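Local structure of cellulose biosynthesis protein BcsG (Salmonella typhimurium LT2, 5OLT) at residues N31-T36 with I363-K368; M147-N150 with G155-K158; P177-S182 with V188-A193; P369-R372 with W378-Y381. The protein is required for cellulose biosynthesis, and the part described here is its extramembrane, zinc-binding domain of the alkaline phosphatase family. All blocks are in the same frame, centred on the assembly; numbering follows the deposited sequence. Where two conformers were deposited one is given.

Overall arrangement
The four contacts form two clusters well separated in space. Interactions 1 and 4, with centres about 10 Å apart, belong to the small C-terminal antiparallel sheet and the helix 27-42 packed against it; interaction 1 is buried and purely apolar across its segments, whereas interaction 4 is a partly exposed hairpin joined by backbone bonds and a tryptophan-arginine contact. Asn31 links the two by accepting from Trp378 and Arg372. Interactions 2 and 3, about 14 Å apart, lie by the end of strand 142-147 of the large mixed sheet. Interaction 2 is buried near the zinc ion and held by side chains, while interaction 3 is a partly buried bulged hairpin, bonded to it through Asp148 and Tyr189.

Interaction 1: residues N31-T36 with I363-K368; sequences NAWLNT and IQYQGK
Trp33, projecting from helix 31-36, meets Ile363 and Tyr365, two alternate strand residues that lie on the same side of its indole, the phenol at the five-membered end and the isoleucine at the six-membered end. The phenol ring of Tyr365 turns its edge to the indole face, an edge-to-face pair with planes at 88° and centroids 5.5 Å apart, measured to the five-membered ring of Trp33. At the root of the indole, Tyr365 CE2 fits against Trp33 CB, 3.9 Å away. Ile363 CG2 lies 4.0 Å from Trp33 CZ3, approaching obliquely, while Ile363 CD1 reaches Trp33 CE3. The anti placement of CG relative to the backbone N (chi1 -176°) carries the Trp33 ring out toward the strand, so that a single broad, flat side chain touches both bumps. Leu34 adds a smaller contact, its CD1 4.3 Å from Ile363 CG2, and this methyl thus sits over the notch between Trp33 CZ3 and Leu34 CD1. Large apolar groups suit this buried interface, and the polar ends of its aromatics are provided for: Trp33 NE1 donates to Pro19 O, and Tyr365 OH is hydrogen-bonded to Ala23 O. Beyond Tyr365 the chain reverses in a type I' turn to Lys368, which leads into strand 368-373. Helix 27-42 thus packs across the C-terminal antiparallel sheet, its Leu30 also touching Ile363 and Tyr365.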
loop_
_atom_site.group_PDB
_atom_site.type_symbol
_atom_site.label_atom_id
_atom_site.label_comp_id
_atom_site.label_asym_id
_atom_site.label_seq_id
_atom_site.Cartn_x
_atom_site.Cartn_y
_atom_site.Cartn_z
ATOM N N ASN A 31 24.568 10.325 1.931
ATOM C CA ASN A 31 23.820 11.543 1.591
ATOM C C ASN A 31 23.681 11.665 0.064
ATOM O O ASN A 31 22.593 11.953 -0.474
ATOM C CB ASN A 31 24.557 12.801 2.126
ATOM C CG ASN A 31 24.290 13.074 3.585
ATOM O OD1 ASN A 31 23.358 12.525 4.194
ATOM N ND2 ASN A 31 25.075 13.969 4.158
ATOM N N ALA A 32 24.787 11.442 -0.648
ATOM C CA ALA A 32 24.764 11.539 -2.105
ATOM C C ALA A 32 23.822 10.478 -2.707
ATOM O O ALA A 32 23.078 10.765 -3.639
ATOM C CB ALA A 32 26.158 11.416 -2.683
ATOM N N TRP A 33 23.878 9.247 -2.169
ATOM C CA TRP A 33 22.991 8.189 -2.629
ATOM C C TRP A 33 21.515 8.605 -2.470
ATOM O O TRP A 33 20.717 8.408 -3.407
ATOM C CB TRP A 33 23.279 6.860 -1.903
ATOM C CG TRP A 33 22.429 5.769 -2.455
ATOM C CD1 TRP A 33 22.717 4.959 -3.504
ATOM C CD2 TRP A 33 21.098 5.419 -2.030
ATOM N NE1 TRP A 33 21.653 4.139 -3.775
ATOM C CE2 TRP A 33 20.651 4.393 -2.879
ATOM C CE3 TRP A 33 20.245 5.881 -0.998
ATOM C CZ2 TRP A 33 19.378 3.810 -2.739
ATOM C CZ3 TRP A 33 18.974 5.310 -0.872
ATOM C CH2 TRP A 33 18.559 4.290 -1.732
ATOM N N LEU A 34 21.182 9.184 -1.314
ATOM C CA LEU A 34 19.797 9.589 -1.108
ATOM C C LEU A 34 19.351 10.658 -2.115
ATOM O O LEU A 34 18.239 10.598 -2.637
ATOM C CB LEU A 34 19.577 10.034 0.333
ATOM C CG LEU A 34 18.132 10.401 0.737
ATOM C CD1 LEU A 34 17.219 9.152 0.706
ATOM C CD2 LEU A 34 18.096 11.041 2.110
ATOM N N ASN A 35 20.214 11.662 -2.350
ATOM C CA ASN A 35 19.882 12.647 -3.344
ATOM C C ASN A 35 19.723 12.037 -4.740
ATOM O O ASN A 35 18.838 12.443 -5.495
ATOM C CB ASN A 35 20.912 13.795 -3.333
ATOM C CG ASN A 35 20.574 14.863 -2.307
ATOM O OD1 ASN A 35 19.420 15.267 -2.172
ATOM N ND2 ASN A 35 21.572 15.292 -1.553
ATOM N N THR A 36 20.558 11.035 -5.048
ATOM C CA THR A 36 20.472 10.296 -6.332
ATOM C C THR A 36 19.136 9.545 -6.426
ATOM O O THR A 36 18.485 9.572 -7.463
ATOM C CB THR A 36 21.669 9.358 -6.491
ATOM O OG1 THR A 36 22.840 10.169 -6.470
ATOM C CG2 THR A 36 21.610 8.606 -7.817
ATOM N N ILE A 363 17.502 4.010 5.392
ATOM C CA ILE A 363 17.836 3.347 4.111
ATOM C C ILE A 363 18.545 2.035 4.371
ATOM O O ILE A 363 19.032 1.786 5.483
ATOM C CB ILE A 363 18.725 4.233 3.183
ATOM C CG1 ILE A 363 20.148 4.389 3.752
ATOM C CG2 ILE A 363 18.026 5.594 2.978
ATOM C CD1 ILE A 363 21.104 5.201 2.863
ATOM N N GLN A 364 18.578 1.194 3.338
ATOM C CA GLN A 364 19.450 0.023 3.299
ATOM C C GLN A 364 20.597 0.361 2.368
ATOM O O GLN A 364 20.366 0.787 1.247
ATOM C CB GLN A 364 18.707 -1.206 2.790
ATOM C CG GLN A 364 17.596 -1.683 3.699
ATOM C CD GLN A 364 18.086 -2.548 4.844
ATOM O OE1 GLN A 364 19.245 -2.935 4.900
ATOM N NE2 GLN A 364 17.189 -2.875 5.733
ATOM N N TYR A 365 21.820 0.184 2.822
ATOM C CA TYR A 365 22.982 0.523 1.973
ATOM C C TYR A 365 23.944 -0.636 2.094
ATOM O O TYR A 365 24.373 -0.964 3.211
ATOM C CB TYR A 365 23.647 1.841 2.432
ATOM C CG TYR A 365 24.641 2.354 1.414
ATOM C CD1 TYR A 365 25.955 1.873 1.410
ATOM C CD2 TYR A 365 24.261 3.301 0.440
ATOM C CE1 TYR A 365 26.873 2.306 0.450
ATOM C CE2 TYR A 365 25.157 3.721 -0.538
ATOM C CZ TYR A 365 26.471 3.231 -0.511
ATOM O OH TYR A 365 27.371 3.659 -1.469
ATOM N N GLN A 366 24.251 -1.259 0.947
ATOM C CA GLN A 366 25.027 -2.493 0.888
ATOM C C GLN A 366 24.496 -3.520 1.886
ATOM O O GLN A 366 25.254 -4.175 2.615
ATOM C CB GLN A 366 26.520 -2.212 1.074
ATOM C CG GLN A 366 27.085 -1.404 -0.081
ATOM C CD GLN A 366 28.540 -1.037 0.096
ATOM O OE1 GLN A 366 29.171 -1.414 1.073
ATOM N NE2 GLN A 366 29.073 -0.289 -0.847
ATOM N N GLY A 367 23.162 -3.595 1.940
ATOM C CA GLY A 367 22.462 -4.626 2.706
ATOM C C GLY A 367 22.349 -4.374 4.197
ATOM O O GLY A 367 21.899 -5.262 4.919
ATOM N N LYS A 368 22.719 -3.178 4.666
ATOM C CA LYS A 368 22.697 -2.879 6.100
ATOM C C LYS A 368 21.843 -1.628 6.305
ATOM O O LYS A 368 21.904 -0.711 5.491
ATOM C CB LYS A 368 24.108 -2.598 6.626
ATOM C CG LYS A 368 25.090 -3.767 6.439
ATOM C CD LYS A 368 26.513 -3.455 6.916
ATOM C CE LYS A 368 26.563 -2.930 8.355
ATOM N NZ LYS A 368 27.676 -3.545 9.139
#

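Interaction 2: residues M147-N150 with G155-K158; sequences MDHN and GFLK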
loop_
_atom_site.group_PDB
_atom_site.type_symbol
_atom_site.label_atom_id
_atom_site.label_comp_id
_atom_site.label_asym_id
_atom_site.label_seq_id
_atom_site.Cartn_x
_atom_site.Cartn_y
_atom_site.Cartn_z
ATOM N N MET A 147 -14.142 4.328 5.520
ATOM C CA MET A 147 -13.266 4.023 6.669
ATOM C C MET A 147 -14.037 3.201 7.675
ATOM O O MET A 147 -15.291 3.239 7.703
ATOM C CB MET A 147 -12.748 5.305 7.352
ATOM C CG MET A 147 -11.911 6.183 6.439
ATOM S SD MET A 147 -11.052 7.505 7.299
ATOM C CE MET A 147 -10.305 8.333 5.878
ATOM N N ASP A 148 -13.312 2.476 8.530
ATOM C CA ASP A 148 -13.973 1.823 9.657
ATOM C C ASP A 148 -13.865 2.683 10.926
ATOM O O ASP A 148 -14.073 2.201 12.029
ATOM C CB ASP A 148 -13.483 0.388 9.858
ATOM C CG ASP A 148 -12.032 0.300 10.231
ATOM O OD1 ASP A 148 -11.407 1.319 10.546
ATOM O OD2 ASP A 148 -11.491 -0.858 10.210
ATOM N N HIS A 149 -13.571 3.975 10.745
ATOM C CA HIS A 149 -13.430 4.896 11.859
ATOM C C HIS A 149 -13.723 6.294 11.343
ATOM O O HIS A 149 -13.921 6.488 10.146
ATOM C CB HIS A 149 -12.003 4.785 12.441
ATOM C CG HIS A 149 -10.919 5.214 11.498
ATOM N ND1 HIS A 149 -10.415 4.449 10.461
ATOM C CD2 HIS A 149 -10.244 6.388 11.460
ATOM C CE1 HIS A 149 -9.467 5.141 9.836
ATOM N NE2 HIS A 149 -9.344 6.319 10.434
ATOM N N ASN A 150 -13.763 7.284 12.239
ATOM C CA ASN A 150 -14.203 8.601 11.782
ATOM C C ASN A 150 -13.077 9.477 11.249
ATOM O O ASN A 150 -13.353 10.588 10.772
ATOM C CB ASN A 150 -15.021 9.319 12.874
ATOM C CG ASN A 150 -14.194 9.643 14.118
ATOM O OD1 ASN A 150 -12.965 9.735 14.058
ATOM N ND2 ASN A 150 -14.870 9.858 15.252
ATOM N N GLY A 155 -5.905 14.213 12.718
ATOM C CA GLY A 155 -6.322 14.956 11.525
ATOM C C GLY A 155 -6.190 14.082 10.292
ATOM O O GLY A 155 -5.944 14.588 9.197
ATOM N N PHE A 156 -6.378 12.766 10.474
ATOM C CA PHE A 156 -6.134 11.826 9.367
ATOM C C PHE A 156 -7.027 12.087 8.161
ATOM O O PHE A 156 -6.538 12.165 7.037
ATOM C CB PHE A 156 -6.318 10.393 9.852
ATOM C CG PHE A 156 -6.082 9.358 8.775
ATOM C CD1 PHE A 156 -4.779 9.034 8.368
ATOM C CD2 PHE A 156 -7.156 8.722 8.163
ATOM C CE1 PHE A 156 -4.556 8.091 7.356
ATOM C CE2 PHE A 156 -6.936 7.767 7.167
ATOM C CZ PHE A 156 -5.641 7.462 6.761
ATOM N N LEU A 157 -8.330 12.228 8.388
ATOM C CA LEU A 157 -9.241 12.502 7.278
ATOM C C LEU A 157 -8.867 13.822 6.577
ATOM O O LEU A 157 -8.882 13.899 5.358
ATOM C CB LEU A 157 -10.699 12.529 7.760
ATOM C CG LEU A 157 -11.793 12.830 6.711
ATOM C CD1 LEU A 157 -11.732 11.847 5.546
ATOM C CD2 LEU A 157 -13.171 12.805 7.383
ATOM N N LYS A 158 -8.515 14.839 7.354
ATOM C CA LYS A 158 -8.065 16.112 6.733
ATOM C C LYS A 158 -6.818 15.902 5.852
ATOM O O LYS A 158 -6.756 16.452 4.757
ATOM C CB LYS A 158 -7.847 17.175 7.798
ATOM C CG LYS A 158 -9.148 17.715 8.375
ATOM C CD LYS A 158 -8.880 18.747 9.466
ATOM C CE LYS A 158 -10.180 19.300 10.035
ATOM N NZ LYS A 158 -9.924 20.094 11.270
#
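The backbone leaves the end of strand 142-147 at Met147 and returns to enter helix 156-162, with the CA atoms of Asn150 and Leu157 7.8 Å apart and Gly155 at the N-cap position, its positive phi (63°) a shape glycine adopts readily. In the conformer given, one of two deposited, Met147 bridges the first two helical side chains. There its CE methyl lies 3.7 Å from Phe156 CE2 and 3.8 Å from Leu157 CD1, and its sulfur makes a Met-aromatic contact at the edge of the phenyl ring, with Met147 SD 5.3 Å from the centroid of Phe156. This copy is extended beyond CG (chi2 -169°), which carries the methyl across to the helix; a long, flexible, unbranched residue is well suited to this reach. The contact closes a strand-loop-helix connection at an outer strand of the large mixed sheet, in a domain of the alkaline phosphatase family. It borders the metal centre: the Phe156 side chain is about 6 Å from the zinc ion and packs on Ser102, one of the zinc ligands. His149 brings the edge of its imidazole to Phe156, with NE2 4.0 Å from Phe156 CD2 and the ring planes 43° apart. On the other side of that imidazole, ND1 donates to Asp148 OD1 over 3.3 Å, nearly in the ring plane, and this bond helps to fix the ring's rotation. Asp148 OD1 also accepts from Leu217 N, so two donors position the carboxylate. Farther along, Leu157 CD2 rests 4.1 Å from Asn150 O, while the side-chain oxygen of Asn150 accepts from Glu152 N.

Interaction 3: residues P177-S182 with V188-A193; sequences PTALLS and VYDDLA
Val188 and Leu180 face each other as a hydrogen-bonded antiparallel pair, their side chains on the same side of the two-stranded sheet and their CB atoms 4.0 Å apart. One branch of the valine, CG2, continues along that side to Ser182, where it meets CB at 3.8 Å; the serine hydroxyl is bonded to Ser186 O in the connecting turn. Compact, beta-branched valine suits this buried strand position. Thr178 and Tyr189, at the non-hydrogen-bonded pair, diverge instead. Tyr189 has CG anti to its carbonyl carbon (chi1 -60°), which leaves Pro177 O at the edge of the phenol ring, in its plane and 3.6 Å from Tyr189 CD1. Between the two pairs the register slips by one, a classic beta bulge within the hairpin of strands 178-181 and 187-189: Ala179 and Leu180 both lie opposite Val188, and both backbone NH groups donate to Val188 O, in its carbonyl plane. The return bond, Val188 N to Leu180 O, measures 2.8 Å. The small methyl of Ala179 is turned toward the partner strand and packs on Asp190 CA at 3.8 Å. Where the second strand gives way to helix 191-203, Asp190 N donates to Pro177 O at 2.9 Å. Asp190 then acts as the helix N-cap: its OD2 accepts from Ala193 N through the anti lone pair, over 3.0 Å. On the first turn of that helix, Ala193 CB sits against the proline ring, 3.6 Å from Pro177 CD.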
loop_
_atom_site.group_PDB
_atom_site.type_symbol
_atom_site.label_atom_id
_atom_site.label_comp_id
_atom_site.label_asym_id
_atom_site.label_seq_id
_atom_site.Cartn_x
_atom_site.Cartn_y
_atom_site.Cartn_z
ATOM N N PRO A 177 -22.275 -1.852 12.988
ATOM C CA PRO A 177 -21.914 -2.335 14.314
ATOM C C PRO A 177 -20.494 -1.926 14.700
ATOM O O PRO A 177 -19.618 -1.775 13.843
ATOM C CB PRO A 177 -22.034 -3.858 14.199
ATOM C CG PRO A 177 -22.006 -4.166 12.760
ATOM C CD PRO A 177 -22.318 -2.937 11.988
ATOM N N THR A 178 -20.294 -1.691 15.977
ATOM C CA THR A 178 -18.990 -1.338 16.520
ATOM C C THR A 178 -18.246 -2.610 16.916
ATOM O O THR A 178 -18.772 -3.473 17.658
ATOM C CB THR A 178 -19.201 -0.436 17.739
ATOM O OG1 THR A 178 -19.709 0.813 17.274
ATOM C CG2 THR A 178 -17.901 -0.156 18.477
ATOM N N ALA A 179 -17.029 -2.765 16.400
ATOM C CA ALA A 179 -16.178 -3.900 16.755
ATOM C C ALA A 179 -15.260 -3.601 17.943
ATOM O O ALA A 179 -15.018 -4.500 18.795
ATOM C CB ALA A 179 -15.359 -4.266 15.556
ATOM N N LEU A 180 -14.726 -2.381 17.980
ATOM C CA LEU A 180 -13.760 -1.949 18.982
ATOM C C LEU A 180 -14.041 -0.499 19.320
ATOM O O LEU A 180 -14.613 0.236 18.538
ATOM C CB LEU A 180 -12.304 -2.044 18.460
ATOM C CG LEU A 180 -11.813 -3.464 18.110
ATOM C CD1 LEU A 180 -10.634 -3.382 17.140
ATOM C CD2 LEU A 180 -11.430 -4.226 19.373
ATOM N N LEU A 181 -13.579 -0.085 20.493
ATOM C CA LEU A 181 -13.408 1.338 20.779
ATOM C C LEU A 181 -11.957 1.708 20.666
ATOM O O LEU A 181 -11.067 0.954 21.110
ATOM C CB LEU A 181 -13.999 1.714 22.138
ATOM C CG LEU A 181 -15.520 1.527 22.152
ATOM C CD1 LEU A 181 -16.031 1.856 23.568
ATOM C CD2 LEU A 181 -16.295 2.328 21.083
ATOM N N SER A 182 -11.712 2.866 20.056
ATOM C CA SER A 182 -10.381 3.175 19.652
ATOM C C SER A 182 -9.690 3.776 20.819
ATOM O O SER A 182 -10.299 4.081 21.852
ATOM C CB SER A 182 -10.321 4.068 18.398
ATOM O OG SER A 182 -10.775 5.362 18.707
ATOM N N VAL A 188 -14.481 1.862 16.258
ATOM C CA VAL A 188 -13.945 1.188 15.067
ATOM C C VAL A 188 -15.035 0.215 14.634
ATOM O O VAL A 188 -15.397 -0.714 15.402
ATOM C CB VAL A 188 -12.624 0.459 15.357
ATOM C CG1 VAL A 188 -12.101 -0.115 14.033
ATOM C CG2 VAL A 188 -11.618 1.425 15.975
ATOM N N TYR A 189 -15.619 0.461 13.466
ATOM C CA TYR A 189 -16.727 -0.348 13.006
ATOM C C TYR A 189 -16.257 -1.713 12.511
ATOM O O TYR A 189 -15.106 -1.856 12.053
ATOM C CB TYR A 189 -17.460 0.375 11.873
ATOM C CG TYR A 189 -17.994 1.686 12.356
ATOM C CD1 TYR A 189 -19.025 1.713 13.299
ATOM C CD2 TYR A 189 -17.459 2.896 11.893
ATOM C CE1 TYR A 189 -19.502 2.920 13.802
ATOM C CE2 TYR A 189 -17.945 4.122 12.389
ATOM C CZ TYR A 189 -18.965 4.112 13.328
ATOM O OH TYR A 189 -19.447 5.328 13.780
ATOM N N ASP A 190 -17.161 -2.689 12.532
ATOM C CA ASP A 190 -16.839 -4.003 12.027
ATOM C C ASP A 190 -16.504 -3.940 10.539
ATOM O O ASP A 190 -17.297 -3.418 9.718
ATOM C CB ASP A 190 -18.018 -4.947 12.208
ATOM C CG ASP A 190 -17.661 -6.331 11.818
ATOM O OD1 ASP A 190 -16.965 -7.013 12.607
ATOM O OD2 ASP A 190 -18.030 -6.726 10.706
ATOM N N ASP A 191 -15.382 -4.551 10.172
ATOM C CA ASP A 191 -14.920 -4.417 8.782
ATOM C C ASP A 191 -15.755 -5.196 7.789
ATOM O O ASP A 191 -15.958 -4.739 6.654
ATOM C CB ASP A 191 -13.461 -4.803 8.669
ATOM C CG ASP A 191 -12.591 -3.790 9.373
ATOM O OD1 ASP A 191 -12.780 -2.569 9.038
ATOM O OD2 ASP A 191 -11.813 -4.167 10.303
ATOM N N LEU A 192 -16.234 -6.390 8.189
ATOM C CA LEU A 192 -17.105 -7.130 7.284
ATOM C C LEU A 192 -18.376 -6.343 7.034
ATOM O O LEU A 192 -18.874 -6.349 5.898
ATOM C CB LEU A 192 -17.386 -8.517 7.842
ATOM C CG LEU A 192 -18.191 -9.489 6.978
ATOM C CD1 LEU A 192 -17.552 -9.617 5.589
ATOM C CD2 LEU A 192 -18.321 -10.833 7.702
ATOM N N ALA A 193 -18.913 -5.668 8.061
ATOM C CA ALA A 193 -20.121 -4.840 7.852
ATOM C C ALA A 193 -19.858 -3.670 6.903
ATOM O O ALA A 193 -20.674 -3.385 6.024
ATOM C CB ALA A 193 -20.657 -4.333 9.172
#

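Interaction 4: residues P369-R372 with W378-Y381; sequences PYVR and WVPY
Arg372 sets its CB over one face of the Trp378 indole, 3.5 Å from the centroid of the six-membered ring and only 5° off the normal, a close CH-pi contact. The chain continues across the ring, and a bend at chi3 (69°) sets the guanidinium beyond the rim of the indole, where one guanidinium face meets Trp378 CZ2, the two planes 45° apart. Tyr370 CB packs at the same indole, 3.7 Å from Trp378 CE3, while its phenol ring leans toward the Pro380 ring. Val371 and Val379 lie side by side, pointing the same way, with Val371 CG1 3.7 Å from Val379 CG2. At the other end, Pro369 CB meets Tyr381 CB at 3.9 Å. Beneath these side chains runs an antiparallel hairpin: Val371 N donates to Val379 O at 2.8 Å, the return bond links Val379 N with Val371 O, and Tyr381 N reaches Pro369 O at 2.9 Å. A water donates to Pro369 O as well. Proline is tolerated at positions 369 and 380: Pro369 takes part through its carbonyl, and Pro380 lies in a non-hydrogen-bonded pair with Tyr370, so neither needs an NH here. Farther out, Asn31 OD1 of helix 27-42 accepts from both Trp378 NE1 and Arg372 NH1, tying indole and guanidinium to one oxygen, and Tyr381 OH is bonded to Asp274 OD2. The arginine thus plays two parts: its aliphatic chain packs on the aromatic face, while its charged end, which probably polarises the asparagine carbonyl, helps to hold the last hairpin against helix 27-42.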
loop_
_atom_site.group_PDB
_atom_site.type_symbol
_atom_site.label_atom_id
_atom_site.label_comp_id
_atom_site.label_asym_id
_atom_site.label_seq_id
_atom_site.Cartn_x
_atom_site.Cartn_y
_atom_site.Cartn_z
ATOM N N PRO A 369 21.090 -1.562 7.409
ATOM C CA PRO A 369 20.235 -0.386 7.595
ATOM C C PRO A 369 20.947 0.772 8.291
ATOM O O PRO A 369 21.723 0.568 9.230
ATOM C CB PRO A 369 19.099 -0.937 8.481
ATOM C CG PRO A 369 19.762 -2.021 9.297
ATOM C CD PRO A 369 20.758 -2.647 8.366
ATOM N N TYR A 370 20.686 1.976 7.811
ATOM C CA TYR A 370 21.243 3.211 8.422
ATOM C C TYR A 370 20.135 4.186 8.649
ATOM O O TYR A 370 19.145 4.187 7.897
ATOM C CB TYR A 370 22.244 3.870 7.463
ATOM C CG TYR A 370 23.494 3.051 7.243
ATOM C CD1 TYR A 370 23.523 2.037 6.287
ATOM C CD2 TYR A 370 24.646 3.278 8.024
ATOM C CE1 TYR A 370 24.667 1.261 6.080
ATOM C CE2 TYR A 370 25.794 2.505 7.826
ATOM C CZ TYR A 370 25.803 1.522 6.841
ATOM O OH TYR A 370 26.922 0.768 6.627
ATOM N N VAL A 371 20.296 5.028 9.669
ATOM C CA VAL A 371 19.344 6.070 9.962
ATOM C C VAL A 371 20.028 7.448 9.980
ATOM O O VAL A 371 21.147 7.570 10.508
ATOM C CB VAL A 371 18.554 5.779 11.282
ATOM C CG1 VAL A 371 19.452 5.646 12.503
ATOM C CG2 VAL A 371 17.489 6.841 11.512
ATOM N N ARG A 372 19.332 8.453 9.449
ATOM C CA ARG A 372 19.784 9.855 9.525
ATOM C C ARG A 372 18.739 10.658 10.248
ATOM O O ARG A 372 17.570 10.703 9.847
ATOM C CB ARG A 372 19.966 10.437 8.128
ATOM C CG ARG A 372 20.671 11.790 8.198
ATOM C CD ARG A 372 20.895 12.382 6.824
ATOM N NE ARG A 372 19.629 12.785 6.219
ATOM C CZ ARG A 372 19.497 13.149 4.943
ATOM N NH1 ARG A 372 20.563 13.095 4.112
ATOM N NH2 ARG A 372 18.308 13.544 4.503
ATOM N N TRP A 378 24.802 9.939 9.145
ATOM C CA TRP A 378 24.221 8.599 9.174
ATOM C C TRP A 378 24.844 7.751 10.257
ATOM O O TRP A 378 26.063 7.823 10.521
ATOM C CB TRP A 378 24.376 7.893 7.822
ATOM C CG TRP A 378 23.619 8.566 6.733
ATOM C CD1 TRP A 378 24.074 9.561 5.919
ATOM C CD2 TRP A 378 22.280 8.269 6.281
ATOM N NE1 TRP A 378 23.107 9.948 5.040
ATOM C CE2 TRP A 378 21.986 9.166 5.222
ATOM C CE3 TRP A 378 21.287 7.363 6.704
ATOM C CZ2 TRP A 378 20.752 9.186 4.567
ATOM C CZ3 TRP A 378 20.059 7.387 6.066
ATOM C CH2 TRP A 378 19.804 8.269 4.976
ATOM N N VAL A 379 24.023 6.916 10.880
ATOM C CA VAL A 379 24.502 5.942 11.880
ATOM C C VAL A 379 23.842 4.615 11.582
ATOM O O VAL A 379 22.709 4.587 11.079
ATOM C CB VAL A 379 24.230 6.366 13.359
ATOM C CG1 VAL A 379 25.199 7.454 13.788
ATOM C CG2 VAL A 379 22.792 6.782 13.605
ATOM N N PRO A 380 24.528 3.503 11.820
ATOM C CA PRO A 380 23.855 2.208 11.650
ATOM C C PRO A 380 22.592 2.151 12.529
ATOM O O PRO A 380 22.569 2.604 13.683
ATOM C CB PRO A 380 24.905 1.191 12.125
ATOM C CG PRO A 380 26.191 1.908 11.863
ATOM C CD PRO A 380 25.949 3.341 12.179
ATOM N N TYR A 381 21.520 1.622 11.951
ATOM C CA TYR A 381 20.334 1.376 12.757
ATOM C C TYR A 381 20.659 0.120 13.615
ATOM O O TYR A 381 21.073 -0.891 13.057
ATOM C CB TYR A 381 19.127 1.120 11.833
ATOM C CG TYR A 381 17.867 0.907 12.668
ATOM C CD1 TYR A 381 17.274 1.979 13.331
ATOM C CD2 TYR A 381 17.337 -0.380 12.863
ATOM C CE1 TYR A 381 16.167 1.807 14.150
ATOM C CE2 TYR A 381 16.213 -0.559 13.675
ATOM C CZ TYR A 381 15.653 0.537 14.316
ATOM O OH TYR A 381 14.558 0.396 15.134
HETATM O O HOH W 1 23.260 -1.457 10.425
#